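Local coordinates for protein S-adenosylmethionine decarboxylase proenzyme (Aquifex aeolicus, PDB 2III) that probably catalyses the decarboxylation of S-adenosylmethionine, supplying the propylamine donor for spermidine synthesis, after cutting itself to create a pyruvoyl group, at residues Y37-Q49 with H53-A62. Numbering follows the deposited sequence.
Sequences YANLTKISSHYYQ and HGATGVVLLA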
loop_
_atom_site.group_PDB
_atom_site.type_symbol
_atom_site.label_atom_id
_atom_site.label_comp_id
_atom_site.label_asym_id
_atom_site.label_seq_id
_atom_site.Cartn_x
_atom_site.Cartn_y
_atom_site.Cartn_z
ATOM N N TYR A 37 14.871 -12.154 2.805
ATOM C CA TYR A 37 15.069 -12.282 4.242
ATOM C C TYR A 37 13.789 -12.759 4.926
ATOM O O TYR A 37 13.844 -13.537 5.873
ATOM C CB TYR A 37 15.494 -10.936 4.834
ATOM C CG TYR A 37 15.583 -10.913 6.346
ATOM C CD1 TYR A 37 16.744 -11.319 7.006
ATOM C CD2 TYR A 37 14.503 -10.485 7.119
ATOM C CE1 TYR A 37 16.826 -11.299 8.403
ATOM C CE2 TYR A 37 14.573 -10.463 8.508
ATOM C CZ TYR A 37 15.734 -10.870 9.144
ATOM O OH TYR A 37 15.795 -10.856 10.519
ATOM N N ALA A 38 12.636 -12.290 4.447
ATOM C CA ALA A 38 11.353 -12.674 5.043
ATOM C C ALA A 38 10.787 -13.954 4.449
ATOM O O ALA A 38 9.723 -14.422 4.861
ATOM C CB ALA A 38 10.341 -11.546 4.882
ATOM N N ASN A 39 11.499 -14.513 3.478
ATOM C CA ASN A 39 11.077 -15.735 2.814
ATOM C C ASN A 39 9.690 -15.563 2.185
ATOM O O ASN A 39 8.845 -16.464 2.231
ATOM C CB ASN A 39 11.053 -16.900 3.806
ATOM C CG ASN A 39 11.057 -18.247 3.112
ATOM O OD1 ASN A 39 10.603 -19.248 3.667
ATOM N ND2 ASN A 39 11.586 -18.282 1.894
ATOM N N LEU A 40 9.456 -14.390 1.607
ATOM C CA LEU A 40 8.187 -14.112 0.960
ATOM C C LEU A 40 8.311 -14.468 -0.509
ATOM O O LEU A 40 9.404 -14.435 -1.071
ATOM C CB LEU A 40 7.817 -12.633 1.100
ATOM C CG LEU A 40 7.291 -12.156 2.454
ATOM C CD1 LEU A 40 7.145 -10.641 2.446
ATOM C CD2 LEU A 40 5.954 -12.817 2.737
ATOM N N THR A 41 7.192 -14.813 -1.128
ATOM C CA THR A 41 7.198 -15.160 -2.538
ATOM C C THR A 41 6.604 -13.997 -3.341
ATOM O O THR A 41 5.513 -13.494 -3.050
ATOM C CB THR A 41 6.418 -16.490 -2.782
ATOM O OG1 THR A 41 6.198 -16.677 -4.187
ATOM C CG2 THR A 41 5.092 -16.492 -2.025
ATOM N N LYS A 42 7.350 -13.569 -4.349
ATOM C CA LYS A 42 6.951 -12.453 -5.185
ATOM C C LYS A 42 6.194 -12.842 -6.445
ATOM O O LYS A 42 6.462 -13.873 -7.058
ATOM C CB LYS A 42 8.198 -11.656 -5.592
ATOM C CG LYS A 42 7.930 -10.539 -6.585
ATOM C CD LYS A 42 9.213 -9.866 -7.060
ATOM C CE LYS A 42 10.008 -10.762 -7.992
ATOM N NZ LYS A 42 11.168 -10.041 -8.589
ATOM N N ILE A 43 5.233 -12.010 -6.822
ATOM C CA ILE A 43 4.502 -12.226 -8.060
ATOM C C ILE A 43 5.286 -11.386 -9.070
ATOM O O ILE A 43 5.747 -11.886 -10.096
ATOM C CB ILE A 43 3.063 -11.682 -7.989
ATOM C CG1 ILE A 43 2.208 -12.565 -7.076
ATOM C CG2 ILE A 43 2.478 -11.598 -9.391
ATOM C CD1 ILE A 43 0.803 -12.032 -6.860
ATOM N N SER A 44 5.446 -10.105 -8.739
ATOM C CA SER A 44 6.162 -9.150 -9.576
ATOM C C SER A 44 6.608 -7.943 -8.749
ATOM O O SER A 44 6.225 -7.792 -7.590
ATOM C CB SER A 44 5.261 -8.675 -10.717
ATOM O OG SER A 44 4.126 -7.986 -10.219
ATOM N N SER A 45 7.417 -7.081 -9.354
ATOM C CA SER A 45 7.908 -5.894 -8.669
ATOM C C SER A 45 8.054 -4.751 -9.671
ATOM O O SER A 45 8.482 -4.954 -10.810
ATOM C CB SER A 45 9.254 -6.186 -7.994
ATOM O OG SER A 45 10.267 -6.458 -8.946
ATOM N N HIS A 46 7.696 -3.545 -9.240
ATOM C CA HIS A 46 7.762 -2.382 -10.112
ATOM C C HIS A 46 8.352 -1.172 -9.416
ATOM O O HIS A 46 7.974 -0.841 -8.289
ATOM C CB HIS A 46 6.362 -2.084 -10.641
ATOM C CG HIS A 46 5.652 -3.312 -11.111
ATOM N ND1 HIS A 46 4.896 -4.099 -10.267
ATOM C CD2 HIS A 46 5.698 -3.966 -12.295
ATOM C CE1 HIS A 46 4.510 -5.186 -10.911
ATOM N NE2 HIS A 46 4.986 -5.130 -12.142
ATOM N N TYR A 47 9.287 -0.523 -10.106
ATOM C CA TYR A 47 9.974 0.640 -9.576
ATOM C C TYR A 47 9.887 1.855 -10.473
ATOM O O TYR A 47 9.681 1.742 -11.681
ATOM C CB TYR A 47 11.440 0.307 -9.341
ATOM C CG TYR A 47 11.632 -0.902 -8.467
ATOM C CD1 TYR A 47 11.529 -2.193 -8.990
ATOM C CD2 TYR A 47 11.880 -0.758 -7.103
ATOM C CE1 TYR A 47 11.666 -3.315 -8.171
ATOM C CE2 TYR A 47 12.018 -1.867 -6.275
ATOM C CZ TYR A 47 11.910 -3.141 -6.813
ATOM O OH TYR A 47 12.041 -4.232 -5.984
ATOM N N TYR A 48 10.041 3.027 -9.871
ATOM C CA TYR A 48 10.007 4.265 -10.625
ATOM C C TYR A 48 11.002 5.270 -10.058
ATOM O O TYR A 48 11.067 5.481 -8.852
ATOM C CB TYR A 48 8.607 4.874 -10.613
ATOM C CG TYR A 48 8.489 6.029 -11.576
ATOM C CD1 TYR A 48 8.477 5.813 -12.954
ATOM C CD2 TYR A 48 8.438 7.345 -11.113
ATOM C CE1 TYR A 48 8.418 6.881 -13.850
ATOM C CE2 TYR A 48 8.379 8.421 -12.002
ATOM C CZ TYR A 48 8.371 8.179 -13.368
ATOM O OH TYR A 48 8.319 9.233 -14.246
ATOM N N GLN A 49 11.779 5.884 -10.942
ATOM C CA GLN A 49 12.776 6.875 -10.554
ATOM C C GLN A 49 12.192 8.270 -10.718
ATOM O O GLN A 49 11.708 8.623 -11.794
ATOM C CB GLN A 49 14.024 6.729 -11.435
ATOM C CG GLN A 49 15.130 7.747 -11.177
ATOM C CD GLN A 49 15.696 7.665 -9.773
ATOM O OE1 GLN A 49 15.460 8.544 -8.942
ATOM N NE2 GLN A 49 16.444 6.601 -9.497
ATOM N N HIS A 53 15.529 13.101 -7.808
ATOM C CA HIS A 53 15.864 11.907 -7.042
ATOM C C HIS A 53 14.640 11.374 -6.311
ATOM O O HIS A 53 13.568 11.984 -6.337
ATOM C CB HIS A 53 16.984 12.208 -6.040
ATOM C CG HIS A 53 16.775 13.462 -5.248
ATOM N ND1 HIS A 53 15.603 13.733 -4.573
ATOM C CD2 HIS A 53 17.606 14.499 -4.987
ATOM C CE1 HIS A 53 15.721 14.880 -3.930
ATOM N NE2 HIS A 53 16.928 15.366 -4.163
ATOM N N GLY A 54 14.803 10.231 -5.655
ATOM C CA GLY A 54 13.690 9.645 -4.940
ATOM C C GLY A 54 13.060 8.603 -5.828
ATOM O O GLY A 54 13.120 8.720 -7.051
ATOM N N ALA A 55 12.438 7.595 -5.224
ATOM C CA ALA A 55 11.833 6.523 -5.998
ATOM C C ALA A 55 10.673 5.812 -5.309
ATOM O O ALA A 55 10.496 5.892 -4.095
ATOM C CB ALA A 55 12.921 5.488 -6.368
ATOM N N THR A 56 9.882 5.119 -6.116
ATOM C CA THR A 56 8.766 4.328 -5.629
ATOM C C THR A 56 9.072 2.875 -5.966
ATOM O O THR A 56 9.698 2.574 -6.988
ATOM C CB THR A 56 7.444 4.721 -6.300
ATOM O OG1 THR A 56 7.025 6.002 -5.815
ATOM C CG2 THR A 56 6.363 3.694 -5.991
ATOM N N GLY A 57 8.652 1.976 -5.088
ATOM C CA GLY A 57 8.873 0.564 -5.314
ATOM C C GLY A 57 7.687 -0.184 -4.748
ATOM O O GLY A 57 7.268 0.089 -3.623
ATOM N N VAL A 58 7.122 -1.098 -5.527
ATOM C CA VAL A 58 5.989 -1.883 -5.064
ATOM C C VAL A 58 6.188 -3.335 -5.461
ATOM O O VAL A 58 6.622 -3.633 -6.573
ATOM C CB VAL A 58 4.662 -1.385 -5.664
ATOM C CG1 VAL A 58 4.677 -1.565 -7.169
ATOM C CG2 VAL A 58 3.489 -2.151 -5.048
ATOM N N VAL A 59 5.882 -4.237 -4.542
ATOM C CA VAL A 59 6.016 -5.659 -4.807
ATOM C C VAL A 59 4.685 -6.332 -4.519
ATOM O O VAL A 59 4.158 -6.218 -3.412
ATOM C CB VAL A 59 7.075 -6.306 -3.897
ATOM C CG1 VAL A 59 7.319 -7.759 -4.322
ATOM C CG2 VAL A 59 8.361 -5.498 -3.934
ATOM N N LEU A 60 4.127 -7.006 -5.520
ATOM C CA LEU A 60 2.882 -7.740 -5.327
ATOM C C LEU A 60 3.319 -9.110 -4.803
ATOM O O LEU A 60 4.163 -9.769 -5.411
ATOM C CB LEU A 60 2.114 -7.893 -6.650
ATOM C CG LEU A 60 1.372 -6.665 -7.202
ATOM C CD1 LEU A 60 2.364 -5.603 -7.630
ATOM C CD2 LEU A 60 0.516 -7.071 -8.382
ATOM N N LEU A 61 2.771 -9.522 -3.666
ATOM C CA LEU A 61 3.126 -10.807 -3.070
ATOM C C LEU A 61 2.134 -11.901 -3.443
ATOM O O LEU A 61 1.005 -11.614 -3.837
ATOM C CB LEU A 61 3.187 -10.686 -1.544
ATOM C CG LEU A 61 4.096 -9.580 -1.010
ATOM C CD1 LEU A 61 4.068 -9.596 0.515
ATOM C CD2 LEU A 61 5.515 -9.776 -1.530
ATOM N N ALA A 62 2.561 -13.153 -3.302
ATOM C CA ALA A 62 1.707 -14.292 -3.620
ATOM C C ALA A 62 1.256 -15.002 -2.353
ATOM O O ALA A 62 2.054 -15.242 -1.448
ATOM C CB ALA A 62 2.450 -15.264 -4.521
#
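H46 lays the edge of its imidazole against two aliphatic side chains of 53-62. Its CG lies anti to the carbonyl carbon (chi1 -45°), an orientation that leaves CE1 3.9 Å from L60 CD1, which lies in the ring plane, while ND1 meets V58 CG1. A flat ring suits this place, for it stacks on H46 of the second subunit, and V58 and L60 pack on L60 and V58 of that subunit.

On the other face Y47 slants over G57, Y47 CD2 resting 3.7 Å from G57 CA; glycine, with no side chain, lets the ring come this close to the backbone. The phenol continues onto helix 24-37, where V24 and I27 touch it. V59, branched at CB as suits a strand, sets CG1 anti to its backbone N (chi1 -173°); the K42 and V59 side chains cross at about a right angle, K42 CG 3.6 Å from V59 CG1.

Main-chain hydrogen bonds tie H46 to V58 and Y48 to T56 in both directions, H46 N to V58 O being 2.9 Å with a straight 167° at the hydrogen. I43 N gives to L60 O and S44 O takes L60 N, so two residues face one: a classic bulge. T56 OG1 is hydrogen-bonded to H69 ND1, the predicted proton acceptor for processing. This is an antiparallel hairpin whose strand 42-49 is outermost in this chain's sheet, in a two-layer alpha/beta sandwich, one face turned to the helices, the other to the dimer partner.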